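Local coordinates for protein ATP grasp ligase (Microcystis aeruginosa MRC, PDB 5IG9) that probably acts as an ATP-dependent carboxylate ligase of the ATP-grasp type, closing rings in a ribosomally made microviridin precursor peptide, at residues N123-Q128 / K166-F171; L129-Q134 / M270-L275; T219-Q224 / S314-E319; D257-I262 / E288-L293. One frame throughout, in Å; residues are numbered along the deposited sequence.

Contact 1: residues N123-Q128 / K166-F171; sequences NHKQLQ and KMLSQF
Lys125, in the first turn of helix 125-134, reaches across to Leu168 in the loop that follows strand 163-166. That strand belongs to the four-stranded antiparallel sheet 142-145, 204-208, 163-166 and 186-187, consistent with the smaller lobe of an ATP-grasp fold. The contact joins this sheet's loop to the start of the helix. His124 is the N-cap of the helix, and its carbonyl O accepts from Gln128 N at 3.0 Å.

The Lys125 side chain carries the contact. CG sits beside the backbone N (chi1 -65°), and from there on the chain is fully extended. It runs alongside Leu168, the two side chains sliding past each other in opposite directions. Leu168 uses one branch: CD2 lies 3.8 Å from Lys125 CD and 4.1 Å from Lys125 CB.

The amine goes further, to the backbone of the loop. Lys125 NZ is 3.6 Å from Leu168 O, a polar approach but not a hydrogen bond. Lys166 NZ stands 4.7 Å from Lys125 NZ, and the two like charges probably disfavour each other somewhat. Replacing Lys125 by an alanine would probably strip Leu168 CD2 of its contact with the lysine CD and leave Leu168 O without a nearby positive charge.

The loop also meets the second subunit. Glu96 of that subunit accepts a hydrogen bond from Leu168 N through OE2, and its OE1 is hydrogen-bonded to Ser169 OG. Behind the loop, Met167 turns away from the helix and packs on Met204 of the neighbouring strand. Lys166 NZ lies 4.3 Å from Lys125 CD.

Contact 2: residues L129-Q134 / M270-L275; sequences LQVARQ and MKYFGL
Val131 meets the Tyr272 ring through a CH-pi contact. Its CG1 stands over one face, 4.0 Å from the ring centroid and 25° off the ring normal. The methyl is displaced toward the rim, with Tyr272 CD2 the nearest ring atom at 3.7 Å. Tyr272 has CG opposite the backbone N (chi1 172°), which swings the ring out from its helix toward Val131.

Apolar packing uses the other methyl. Val131 CG2 approaches Tyr272 CE2 at 3.5 Å. It also reaches Phe273 CZ, more loosely, at 4.3 Å. One valine is thus shared by two consecutive aromatic residues, and Tyr272 CD2 in turn lies over the centre of the Phe273 ring.

The contact is a helix-helix one, between the last turns of helix 125-134 and helix 260-273. Leu269, one turn back on the second helix, also touches Val131. His121 and Ala122 of helix 116-122 pack on Tyr272 and Phe273, respectively.

Backbone hydrogen bonds close the second helix in a Schellman motif. Leu275 N donates to Met270 O at 3.0 Å, and Gly274 N gives a weak bond to Lys271 O. Gly274 is the C-prime residue, with phi 78°.

Contact 3: residues T219-Q224 / S314-E319; sequences TIVGEQ and SQAIAE
Val221 has CG1 opposite its own backbone N (chi1 -172°) and CG2 beside that N; this turns CG1 to the Ala316 backbone and CG2 to Ile317. Gln224 likewise has CG opposite its N, and its extended chain carries the amide out to Ala316. These residues flank the turn of a two-residue beta hairpin between strands 214-221 and 224-231. Helix 313-323, near the C-terminus, lies against this end of the sheet.

The hairpin is closed by a pair of backbone bonds. Val221 N donates to Gln224 O at 3.0 Å, and Gln224 N returns a bond to Val221 O. Gly222 takes the first turn position with a positive phi of 72°, a conformation that favours glycine.

Across the contact the side chains meet through van der Waals packing, with no hydrogen bond. Val221 CG1 lies 3.7 Å from Ala316 O and 4.1 Å from Ala316 CB. The other branch, Val221 CG2, meets Ile317 CG1 at 4.2 Å. The Val221 and Ile317 side chains cross at about a right angle. The small side chain of Ala316 lets the valine lie close to the helix backbone. Gln224 OE1 comes up to the same methyl group, 3.9 Å from Ala316 CB.

Ile317 also packs on Tyr277 of the adjacent strand and on Phe301. Helix 14-23 covers another part of helix 313-323, with Ala21 touching Gln315 and Ala318.

One turn apart on the helix, Gln315 NE2 donates to Glu319 OE2 at 3.1 Å, nearly in its own amide plane and on the anti side of the carboxylate, tilted 23° out of the carboxylate plane.

Contact 4: residues D257-I262 / E288-L293; sequences DLPKTI and ERYIFL
Tyr290 OH forms a hydrogen bond with Tyr256 OH, just ahead of 257-262, while Pro259 packs against the same end of the ring. Tyr290 lies on strand 290-296, an outermost strand of the five-stranded antiparallel sheet of the chain. Helix 260-273 packs on this sheet, and Pro259 is its N-cap. The contact therefore ties the start of the helix to the strand at the sheet edge.

Pro259 and the tyrosine come from opposite directions. Pro259 CD lies 3.5 Å from Tyr290 OH and 3.6 Å from Tyr290 CZ. Pro259 CG meets Tyr290 CE1 at 3.7 Å, so two ring carbons of the proline share the outer end of the tyrosine.

Leu258 meets the ring at CE2, while Ile262 touches the base of the side chain. Leu258 CD2 is 4.1 Å from Tyr290 CE2. The tyrosine CG stands beside the backbone N (chi1 -67°), which directs the ring toward the helix start.

Neighbouring strands of the sheet pack on the ring too. Met282 and Val284 of strand 277-284 and Leu216 of strand 214-221 all touch Tyr290. Leu258 reaches the same sheet through Leu216 and Ile218.

Putting an alanine in place of Tyr290 would probably leave Tyr256 OH without this partner and open a gap beside Pro259 and Leu258. At the base of the tyrosine, Ile262 sends CD1 to Tyr290 CB at 4.0 Å.

In the fold
The first segments of contacts 1 and 2 follow one another on helix 125-134, and the contact centres lie 15 Å apart. Leu127 and Gln128 pack on Phe273 between them. Contacts 2 and 4 take opposite ends of helix 260-273, with their centres also 15 Å apart, and Leu129 and Ala132 meet Phe292 there. Contacts 3 and 4 reach the same five-stranded sheet at centres 20 Å apart, without touching. Along the chain contact 1 closes before contacts 3 and 4 open, contact 4 is nested inside contact 3, and contact 2 crosses the other three. The four-stranded sheet, probably the smaller ATP-grasp lobe, is thus linked through the two helices to the five-stranded sheet, with contacts 1 and 2 also touching the second subunit.

Contact 1: residues N123-Q128 / K166-F171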
loop_
_atom_site.group_PDB
_atom_site.type_symbol
_atom_site.label_atom_id
_atom_site.label_comp_id
_atom_site.label_asym_id
_atom_site.label_seq_id
_atom_site.Cartn_x
_atom_site.Cartn_y
_atom_site.Cartn_z
ATOM N N ASN A 123 3.076 5.952 -5.227
ATOM C CA ASN A 123 2.526 6.719 -4.116
ATOM C C ASN A 123 3.581 7.194 -3.127
ATOM O O ASN A 123 3.242 7.945 -2.206
ATOM C CB ASN A 123 1.473 5.899 -3.363
ATOM C CG ASN A 123 0.114 5.939 -4.032
ATOM O OD1 ASN A 123 -0.179 6.844 -4.815
ATOM N ND2 ASN A 123 -0.727 4.956 -3.726
ATOM N N HIS A 124 4.834 6.773 -3.280
ATOM C CA HIS A 124 5.919 7.235 -2.417
ATOM C C HIS A 124 6.391 8.584 -2.938
ATOM O O HIS A 124 7.114 8.662 -3.932
ATOM C CB HIS A 124 7.055 6.218 -2.386
ATOM C CG HIS A 124 6.640 4.871 -1.882
ATOM N ND1 HIS A 124 6.473 3.784 -2.714
ATOM C CD2 HIS A 124 6.342 4.440 -0.635
ATOM C CE1 HIS A 124 6.097 2.740 -1.998
ATOM N NE2 HIS A 124 6.008 3.111 -0.735
ATOM N N LYS A 125 5.976 9.659 -2.262
ATOM C CA LYS A 125 6.260 10.997 -2.767
ATOM C C LYS A 125 7.749 11.316 -2.717
ATOM O O LYS A 125 8.239 12.104 -3.532
ATOM C CB LYS A 125 5.453 12.032 -1.984
ATOM C CG LYS A 125 3.950 11.897 -2.191
ATOM C CD LYS A 125 3.166 12.839 -1.295
ATOM C CE LYS A 125 1.668 12.697 -1.525
ATOM N NZ LYS A 125 0.868 13.565 -0.613
ATOM N N GLN A 126 8.484 10.713 -1.780
ATOM C CA GLN A 126 9.933 10.875 -1.775
ATOM C C GLN A 126 10.571 10.230 -2.998
ATOM O O GLN A 126 11.568 10.743 -3.521
ATOM C CB GLN A 126 10.527 10.284 -0.498
ATOM C CG GLN A 126 12.021 10.512 -0.358
ATOM C CD GLN A 126 12.622 9.747 0.804
ATOM O OE1 GLN A 126 11.916 9.342 1.730
ATOM N NE2 GLN A 126 13.932 9.536 0.758
ATOM N N LEU A 127 10.013 9.112 -3.468
ATOM C CA LEU A 127 10.533 8.480 -4.675
ATOM C C LEU A 127 10.145 9.254 -5.927
ATOM O O LEU A 127 10.899 9.267 -6.905
ATOM C CB LEU A 127 10.035 7.038 -4.764
ATOM C CG LEU A 127 10.527 6.202 -5.945
ATOM C CD1 LEU A 127 12.035 6.008 -5.890
ATOM C CD2 LEU A 127 9.811 4.868 -5.960
ATOM N N GLN A 128 8.979 9.902 -5.920
ATOM C CA GLN A 128 8.587 10.733 -7.052
ATOM C C GLN A 128 9.618 11.827 -7.304
ATOM O O GLN A 128 10.133 11.973 -8.418
ATOM C CB GLN A 128 7.211 11.352 -6.804
ATOM C CG GLN A 128 6.071 10.366 -6.638
ATOM C CD GLN A 128 4.752 11.081 -6.461
ATOM O OE1 GLN A 128 4.674 12.298 -6.609
ATOM N NE2 GLN A 128 3.704 10.331 -6.144
ATOM N N LYS A 166 3.609 20.068 5.079
ATOM C CA LYS A 166 2.471 19.296 4.608
ATOM C C LYS A 166 2.608 17.870 5.117
ATOM O O LYS A 166 3.687 17.436 5.532
ATOM C CB LYS A 166 2.359 19.323 3.082
ATOM C CG LYS A 166 3.526 18.668 2.353
ATOM C CD LYS A 166 3.445 18.941 0.854
ATOM C CE LYS A 166 4.535 18.211 0.080
ATOM N NZ LYS A 166 4.340 16.732 0.056
ATOM N N MET A 167 1.492 17.152 5.086
ATOM C CA MET A 167 1.441 15.760 5.500
ATOM C C MET A 167 1.484 14.861 4.273
ATOM O O MET A 167 0.903 15.182 3.233
ATOM C CB MET A 167 0.176 15.482 6.315
ATOM C CG MET A 167 0.062 16.310 7.590
ATOM S SD MET A 167 1.178 15.768 8.901
ATOM C CE MET A 167 0.353 14.280 9.463
ATOM N N LEU A 168 2.190 13.736 4.395
ATOM C CA LEU A 168 2.217 12.754 3.320
ATOM C C LEU A 168 0.926 11.953 3.227
ATOM O O LEU A 168 0.663 11.341 2.186
ATOM C CB LEU A 168 3.398 11.798 3.502
ATOM C CG LEU A 168 4.809 12.370 3.350
ATOM C CD1 LEU A 168 5.846 11.283 3.591
ATOM C CD2 LEU A 168 4.995 12.995 1.978
ATOM N N SER A 169 0.117 11.952 4.281
ATOM C CA SER A 169 -1.091 11.146 4.354
ATOM C C SER A 169 -2.329 12.022 4.224
ATOM O O SER A 169 -2.293 13.233 4.458
ATOM C CB SER A 169 -1.147 10.362 5.671
ATOM O OG SER A 169 -1.269 11.236 6.783
ATOM N N GLN A 170 -3.432 11.385 3.840
ATOM C CA GLN A 170 -4.737 12.026 3.764
ATOM C C GLN A 170 -5.587 11.542 4.929
ATOM O O GLN A 170 -5.688 10.333 5.169
ATOM C CB GLN A 170 -5.433 11.717 2.436
ATOM C CG GLN A 170 -4.666 12.165 1.202
ATOM C CD GLN A 170 -5.533 12.195 -0.046
ATOM O OE1 GLN A 170 -5.270 11.485 -1.018
ATOM N NE2 GLN A 170 -6.569 13.025 -0.027
ATOM N N PHE A 171 -6.192 12.480 5.645
ATOM C CA PHE A 171 -6.946 12.167 6.853
ATOM C C PHE A 171 -7.715 13.416 7.259
ATOM O O PHE A 171 -7.620 14.466 6.615
ATOM C CB PHE A 171 -6.022 11.691 7.978
ATOM C CG PHE A 171 -5.064 12.744 8.458
ATOM C CD1 PHE A 171 -3.925 13.051 7.729
ATOM C CD2 PHE A 171 -5.301 13.430 9.634
ATOM C CE1 PHE A 171 -3.047 14.024 8.166
ATOM C CE2 PHE A 171 -4.426 14.402 10.077
ATOM C CZ PHE A 171 -3.297 14.698 9.343
#

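Contact 2: residues L129-Q134 / M270-L275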
loop_
_atom_site.group_PDB
_atom_site.type_symbol
_atom_site.label_atom_id
_atom_site.label_comp_id
_atom_site.label_asym_id
_atom_site.label_seq_id
_atom_site.Cartn_x
_atom_site.Cartn_y
_atom_site.Cartn_z
ATOM N N LEU A 129 9.935 12.604 -6.263
ATOM C CA LEU A 129 10.865 13.719 -6.414
ATOM C C LEU A 129 12.253 13.235 -6.812
ATOM O O LEU A 129 12.912 13.841 -7.665
ATOM C CB LEU A 129 10.928 14.519 -5.112
ATOM C CG LEU A 129 9.581 14.990 -4.556
ATOM C CD1 LEU A 129 9.725 15.501 -3.133
ATOM C CD2 LEU A 129 8.985 16.060 -5.450
ATOM N N GLN A 130 12.710 12.137 -6.209
ATOM C CA GLN A 130 14.036 11.611 -6.519
ATOM C C GLN A 130 14.127 11.135 -7.963
ATOM O O GLN A 130 15.130 11.385 -8.641
ATOM C CB GLN A 130 14.376 10.475 -5.559
ATOM C CG GLN A 130 15.554 9.629 -5.984
ATOM C CD GLN A 130 15.967 8.657 -4.902
ATOM O OE1 GLN A 130 16.451 9.061 -3.841
ATOM N NE2 GLN A 130 15.769 7.367 -5.155
ATOM N N VAL A 131 13.098 10.442 -8.451
ATOM C CA VAL A 131 13.123 9.958 -9.828
ATOM C C VAL A 131 12.981 11.118 -10.805
ATOM O O VAL A 131 13.634 11.142 -11.855
ATOM C CB VAL A 131 12.034 8.890 -10.039
ATOM C CG1 VAL A 131 11.885 8.563 -11.519
ATOM C CG2 VAL A 131 12.379 7.636 -9.254
ATOM N N ALA A 132 12.136 12.100 -10.475
ATOM C CA ALA A 132 12.007 13.280 -11.325
ATOM C C ALA A 132 13.321 14.045 -11.409
ATOM O O ALA A 132 13.702 14.530 -12.482
ATOM C CB ALA A 132 10.895 14.188 -10.802
ATOM N N ARG A 133 14.031 14.164 -10.284
ATOM C CA ARG A 133 15.313 14.862 -10.292
ATOM C C ARG A 133 16.366 14.089 -11.078
ATOM O O ARG A 133 17.188 14.691 -11.777
ATOM C CB ARG A 133 15.784 15.107 -8.860
ATOM C CG ARG A 133 17.071 15.895 -8.756
ATOM C CD ARG A 133 17.441 16.150 -7.307
ATOM N NE ARG A 133 18.722 16.836 -7.192
ATOM C CZ ARG A 133 19.889 16.221 -7.052
ATOM N NH1 ARG A 133 19.942 14.896 -7.004
ATOM N NH2 ARG A 133 21.007 16.930 -6.959
ATOM N N GLN A 134 16.357 12.756 -10.981
ATOM C CA GLN A 134 17.254 11.948 -11.802
ATOM C C GLN A 134 16.935 12.077 -13.285
ATOM O O GLN A 134 17.801 11.800 -14.121
ATOM C CB GLN A 134 17.191 10.484 -11.370
ATOM C CG GLN A 134 17.781 10.218 -9.993
ATOM C CD GLN A 134 17.502 8.816 -9.497
ATOM O OE1 GLN A 134 16.675 8.099 -10.065
ATOM N NE2 GLN A 134 18.188 8.415 -8.430
ATOM N N MET A 270 6.283 8.903 -16.218
ATOM C CA MET A 270 5.178 7.953 -16.298
ATOM C C MET A 270 5.683 6.556 -16.638
ATOM O O MET A 270 5.234 5.562 -16.057
ATOM C CB MET A 270 4.161 8.419 -17.341
ATOM C CG MET A 270 3.606 9.811 -17.095
ATOM S SD MET A 270 2.402 9.883 -15.759
ATOM C CE MET A 270 1.065 8.934 -16.476
ATOM N N LYS A 271 6.628 6.463 -17.577
ATOM C CA LYS A 271 7.116 5.158 -18.010
ATOM C C LYS A 271 7.889 4.452 -16.902
ATOM O O LYS A 271 7.835 3.222 -16.787
ATOM C CB LYS A 271 7.985 5.310 -19.258
ATOM C CG LYS A 271 8.405 3.987 -19.872
ATOM C CD LYS A 271 9.222 4.175 -21.140
ATOM C CE LYS A 271 10.582 4.784 -20.840
ATOM N NZ LYS A 271 11.551 4.538 -21.945
ATOM N N TYR A 272 8.618 5.208 -16.077
ATOM C CA TYR A 272 9.355 4.588 -14.982
ATOM C C TYR A 272 8.406 3.906 -14.004
ATOM O O TYR A 272 8.617 2.752 -13.616
ATOM C CB TYR A 272 10.217 5.626 -14.259
ATOM C CG TYR A 272 10.851 5.079 -13.000
ATOM C CD1 TYR A 272 12.028 4.345 -13.055
ATOM C CD2 TYR A 272 10.261 5.279 -11.757
ATOM C CE1 TYR A 272 12.605 3.834 -11.907
ATOM C CE2 TYR A 272 10.827 4.770 -10.608
ATOM C CZ TYR A 272 11.998 4.050 -10.686
ATOM O OH TYR A 272 12.560 3.547 -9.533
ATOM N N PHE A 273 7.351 4.608 -13.596
ATOM C CA PHE A 273 6.397 4.050 -12.647
ATOM C C PHE A 273 5.392 3.107 -13.295
ATOM O O PHE A 273 4.661 2.424 -12.570
ATOM C CB PHE A 273 5.658 5.177 -11.918
ATOM C CG PHE A 273 6.517 5.926 -10.943
ATOM C CD1 PHE A 273 6.965 5.311 -9.785
ATOM C CD2 PHE A 273 6.879 7.241 -11.181
ATOM C CE1 PHE A 273 7.758 5.995 -8.885
ATOM C CE2 PHE A 273 7.672 7.929 -10.283
ATOM C CZ PHE A 273 8.111 7.304 -9.135
ATOM N N GLY A 274 5.344 3.050 -14.625
ATOM C CA GLY A 274 4.412 2.180 -15.318
ATOM C C GLY A 274 2.990 2.686 -15.378
ATOM O O GLY A 274 2.053 1.881 -15.399
ATOM N N LEU A 275 2.794 3.998 -15.412
ATOM C CA LEU A 275 1.462 4.576 -15.373
ATOM C C LEU A 275 0.998 4.977 -16.765
ATOM O O LEU A 275 1.790 5.409 -17.607
ATOM C CB LEU A 275 1.425 5.795 -14.450
ATOM C CG LEU A 275 1.716 5.537 -12.971
ATOM C CD1 LEU A 275 1.582 6.820 -12.167
ATOM C CD2 LEU A 275 0.802 4.457 -12.419
#

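Contact 3: residues T219-Q224 / S314-E319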
loop_
_atom_site.group_PDB
_atom_site.type_symbol
_atom_site.label_atom_id
_atom_site.label_comp_id
_atom_site.label_asym_id
_atom_site.label_seq_id
_atom_site.Cartn_x
_atom_site.Cartn_y
_atom_site.Cartn_z
ATOM N N THR A 219 -2.417 16.630 -16.882
ATOM C CA THR A 219 -3.095 15.341 -16.873
ATOM C C THR A 219 -2.642 14.548 -18.090
ATOM O O THR A 219 -2.779 15.015 -19.225
ATOM C CB THR A 219 -4.613 15.518 -16.880
ATOM O OG1 THR A 219 -4.996 16.399 -15.821
ATOM C CG2 THR A 219 -5.295 14.184 -16.680
ATOM N N ILE A 220 -2.098 13.359 -17.853
ATOM C CA ILE A 220 -1.549 12.517 -18.907
ATOM C C ILE A 220 -2.389 11.254 -19.002
ATOM O O ILE A 220 -2.632 10.591 -17.987
ATOM C CB ILE A 220 -0.073 12.172 -18.643
ATOM C CG1 ILE A 220 0.774 13.448 -18.652
ATOM C CG2 ILE A 220 0.429 11.170 -19.672
ATOM C CD1 ILE A 220 2.218 13.222 -18.278
ATOM N N VAL A 221 -2.829 10.925 -20.214
ATOM C CA VAL A 221 -3.565 9.694 -20.485
ATOM C C VAL A 221 -2.814 8.954 -21.585
ATOM O O VAL A 221 -2.890 9.335 -22.762
ATOM C CB VAL A 221 -5.016 9.959 -20.907
ATOM C CG1 VAL A 221 -5.785 8.654 -20.985
ATOM C CG2 VAL A 221 -5.686 10.929 -19.946
ATOM N N GLY A 222 -2.101 7.893 -21.212
ATOM C CA GLY A 222 -1.249 7.200 -22.157
ATOM C C GLY A 222 -0.028 8.032 -22.485
ATOM O O GLY A 222 0.907 8.114 -21.686
ATOM N N GLU A 223 -0.028 8.660 -23.664
ATOM C CA GLU A 223 1.009 9.614 -24.036
ATOM C C GLU A 223 0.409 10.942 -24.485
ATOM O O GLU A 223 1.099 11.748 -25.116
ATOM C CB GLU A 223 1.920 9.042 -25.124
ATOM C CG GLU A 223 2.772 7.871 -24.650
ATOM C CD GLU A 223 3.810 7.444 -25.670
ATOM O OE1 GLU A 223 3.522 7.514 -26.883
ATOM O OE2 GLU A 223 4.920 7.048 -25.257
ATOM N N GLN A 224 -0.862 11.180 -24.172
ATOM C CA GLN A 224 -1.534 12.438 -24.467
ATOM C C GLN A 224 -1.451 13.340 -23.243
ATOM O O GLN A 224 -1.797 12.918 -22.133
ATOM C CB GLN A 224 -2.992 12.194 -24.856
ATOM C CG GLN A 224 -3.688 13.397 -25.448
ATOM C CD GLN A 224 -5.011 13.030 -26.088
ATOM O OE1 GLN A 224 -5.466 11.889 -25.992
ATOM N NE2 GLN A 224 -5.636 13.998 -26.753
ATOM N N SER A 314 -12.222 12.760 -20.166
ATOM C CA SER A 314 -13.050 11.570 -19.996
ATOM C C SER A 314 -13.144 10.773 -21.288
ATOM O O SER A 314 -13.228 9.539 -21.255
ATOM C CB SER A 314 -14.443 11.966 -19.511
ATOM O OG SER A 314 -15.152 12.662 -20.521
ATOM N N GLN A 315 -13.124 11.454 -22.435
ATOM C CA GLN A 315 -13.081 10.753 -23.713
ATOM C C GLN A 315 -11.774 9.986 -23.873
ATOM O O GLN A 315 -11.768 8.832 -24.314
ATOM C CB GLN A 315 -13.268 11.747 -24.859
ATOM C CG GLN A 315 -13.321 11.108 -26.233
ATOM C CD GLN A 315 -14.490 10.154 -26.386
ATOM O OE1 GLN A 315 -15.602 10.439 -25.940
ATOM N NE2 GLN A 315 -14.241 9.011 -27.013
ATOM N N ALA A 316 -10.651 10.612 -23.513
ATOM C CA ALA A 316 -9.359 9.949 -23.669
ATOM C C ALA A 316 -9.241 8.749 -22.741
ATOM O O ALA A 316 -8.656 7.724 -23.111
ATOM C CB ALA A 316 -8.220 10.936 -23.411
ATOM N N ILE A 317 -9.791 8.858 -21.531
ATOM C CA ILE A 317 -9.754 7.742 -20.589
ATOM C C ILE A 317 -10.601 6.589 -21.103
ATOM O O ILE A 317 -10.171 5.430 -21.096
ATOM C CB ILE A 317 -10.220 8.199 -19.195
ATOM C CG1 ILE A 317 -9.223 9.194 -18.602
ATOM C CG2 ILE A 317 -10.406 7.001 -18.269
ATOM C CD1 ILE A 317 -9.628 9.714 -17.247
ATOM N N ALA A 318 -11.821 6.890 -21.553
ATOM C CA ALA A 318 -12.693 5.848 -22.086
ATOM C C ALA A 318 -12.075 5.175 -23.305
ATOM O O ALA A 318 -12.267 3.973 -23.521
ATOM C CB ALA A 318 -14.060 6.435 -22.432
ATOM N N GLU A 319 -11.322 5.927 -24.112
ATOM C CA GLU A 319 -10.698 5.332 -25.291
ATOM C C GLU A 319 -9.601 4.349 -24.900
ATOM O O GLU A 319 -9.574 3.214 -25.383
ATOM C CB GLU A 319 -10.155 6.424 -26.216
ATOM C CG GLU A 319 -11.243 7.181 -26.972
ATOM C CD GLU A 319 -10.694 8.273 -27.878
ATOM O OE1 GLU A 319 -9.455 8.409 -27.963
ATOM O OE2 GLU A 319 -11.501 8.996 -28.503
#

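Contact 4: residues D257-I262 / E288-L293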
loop_
_atom_site.group_PDB
_atom_site.type_symbol
_atom_site.label_atom_id
_atom_site.label_comp_id
_atom_site.label_asym_id
_atom_site.label_seq_id
_atom_site.Cartn_x
_atom_site.Cartn_y
_atom_site.Cartn_z
ATOM N N ASP A 257 1.292 25.412 -23.283
ATOM C CA ASP A 257 2.188 24.566 -24.063
ATOM C C ASP A 257 3.484 24.364 -23.285
ATOM O O ASP A 257 4.300 25.284 -23.173
ATOM C CB ASP A 257 2.465 25.180 -25.434
ATOM C CG ASP A 257 1.257 25.130 -26.355
ATOM O OD1 ASP A 257 0.511 24.127 -26.317
ATOM O OD2 ASP A 257 1.049 26.097 -27.120
ATOM N N LEU A 258 3.667 23.163 -22.750
ATOM C CA LEU A 258 4.921 22.817 -22.109
ATOM C C LEU A 258 6.050 22.782 -23.138
ATOM O O LEU A 258 5.821 22.472 -24.310
ATOM C CB LEU A 258 4.821 21.454 -21.431
ATOM C CG LEU A 258 4.047 21.332 -20.123
ATOM C CD1 LEU A 258 3.962 19.874 -19.699
ATOM C CD2 LEU A 258 4.716 22.166 -19.047
ATOM N N PRO A 259 7.273 23.105 -22.728
ATOM C CA PRO A 259 8.429 22.795 -23.574
ATOM C C PRO A 259 8.477 21.303 -23.870
ATOM O O PRO A 259 8.169 20.473 -23.011
ATOM C CB PRO A 259 9.620 23.247 -22.723
ATOM C CG PRO A 259 9.053 24.293 -21.812
ATOM C CD PRO A 259 7.655 23.839 -21.510
ATOM N N LYS A 260 8.859 20.957 -25.104
ATOM C CA LYS A 260 8.917 19.549 -25.479
ATOM C C LYS A 260 9.890 18.764 -24.607
ATOM O O LYS A 260 9.752 17.543 -24.487
ATOM C CB LYS A 260 9.301 19.395 -26.953
ATOM C CG LYS A 260 10.785 19.542 -27.238
ATOM C CD LYS A 260 11.172 18.884 -28.556
ATOM C CE LYS A 260 11.137 17.364 -28.456
ATOM N NZ LYS A 260 11.623 16.716 -29.709
ATOM N N THR A 261 10.863 19.440 -23.992
ATOM C CA THR A 261 11.771 18.763 -23.073
ATOM C C THR A 261 11.058 18.371 -21.786
ATOM O O THR A 261 11.244 17.258 -21.280
ATOM C CB THR A 261 12.973 19.655 -22.769
ATOM O OG1 THR A 261 13.669 19.953 -23.985
ATOM C CG2 THR A 261 13.922 18.962 -21.805
ATOM N N ILE A 262 10.235 19.271 -21.244
ATOM C CA ILE A 262 9.461 18.945 -20.050
ATOM C C ILE A 262 8.454 17.841 -20.353
ATOM O O ILE A 262 8.254 16.924 -19.548
ATOM C CB ILE A 262 8.768 20.206 -19.498
ATOM C CG1 ILE A 262 9.795 21.303 -19.204
ATOM C CG2 ILE A 262 7.969 19.870 -18.245
ATOM C CD1 ILE A 262 10.765 20.954 -18.108
ATOM N N GLU A 288 10.773 31.628 -15.653
ATOM C CA GLU A 288 10.443 30.476 -16.500
ATOM C C GLU A 288 11.272 29.236 -16.166
ATOM O O GLU A 288 11.736 28.520 -17.056
ATOM C CB GLU A 288 10.574 30.828 -17.981
ATOM C CG GLU A 288 9.354 31.524 -18.550
ATOM C CD GLU A 288 9.383 31.594 -20.062
ATOM O OE1 GLU A 288 10.075 32.485 -20.603
ATOM O OE2 GLU A 288 8.727 30.747 -20.710
ATOM N N ARG A 289 11.447 28.971 -14.875
ATOM C CA ARG A 289 11.985 27.698 -14.418
ATOM C C ARG A 289 10.832 26.783 -14.032
ATOM O O ARG A 289 9.911 27.197 -13.320
ATOM C CB ARG A 289 12.927 27.891 -13.226
ATOM C CG ARG A 289 14.242 28.557 -13.578
ATOM C CD ARG A 289 15.068 28.858 -12.336
ATOM N NE ARG A 289 15.611 27.652 -11.715
ATOM C CZ ARG A 289 16.851 27.209 -11.900
ATOM N NH1 ARG A 289 17.683 27.868 -12.695
ATOM N NH2 ARG A 289 17.260 26.106 -11.293
ATOM N N TYR A 290 10.875 25.542 -14.518
ATOM C CA TYR A 290 9.811 24.575 -14.284
ATOM C C TYR A 290 10.215 23.645 -13.147
ATOM O O TYR A 290 11.218 22.930 -13.249
ATOM C CB TYR A 290 9.505 23.777 -15.551
ATOM C CG TYR A 290 8.893 24.594 -16.673
ATOM C CD1 TYR A 290 9.693 25.330 -17.534
ATOM C CD2 TYR A 290 7.516 24.623 -16.872
ATOM C CE1 TYR A 290 9.144 26.077 -18.560
ATOM C CE2 TYR A 290 6.958 25.367 -17.897
ATOM C CZ TYR A 290 7.777 26.091 -18.738
ATOM O OH TYR A 290 7.228 26.834 -19.761
ATOM N N ILE A 291 9.430 23.653 -12.073
ATOM C CA ILE A 291 9.692 22.856 -10.881
ATOM C C ILE A 291 8.631 21.770 -10.782
ATOM O O ILE A 291 7.432 22.064 -10.802
ATOM C CB ILE A 291 9.705 23.724 -9.610
ATOM C CG1 ILE A 291 10.960 24.600 -9.562
ATOM C CG2 ILE A 291 9.610 22.858 -8.363
ATOM C CD1 ILE A 291 10.822 25.929 -10.271
ATOM N N PHE A 292 9.074 20.520 -10.682
ATOM C CA PHE A 292 8.164 19.402 -10.471
ATOM C C PHE A 292 7.775 19.323 -9.000
ATOM O O PHE A 292 8.638 19.351 -8.118
ATOM C CB PHE A 292 8.813 18.090 -10.912
ATOM C CG PHE A 292 8.025 16.865 -10.532
ATOM C CD1 PHE A 292 6.980 16.426 -11.330
ATOM C CD2 PHE A 292 8.324 16.155 -9.379
ATOM C CE1 PHE A 292 6.249 15.302 -10.984
ATOM C CE2 PHE A 292 7.595 15.030 -9.028
ATOM C CZ PHE A 292 6.558 14.604 -9.833
ATOM N N LEU A 293 6.475 19.203 -8.734
ATOM C CA LEU A 293 5.973 19.087 -7.371
ATOM C C LEU A 293 5.515 17.673 -7.041
ATOM O O LEU A 293 6.030 17.060 -6.099
ATOM C CB LEU A 293 4.827 20.079 -7.134
ATOM C CG LEU A 293 5.166 21.570 -7.125
ATOM C CD1 LEU A 293 3.938 22.384 -6.754
ATOM C CD2 LEU A 293 6.320 21.866 -6.179
#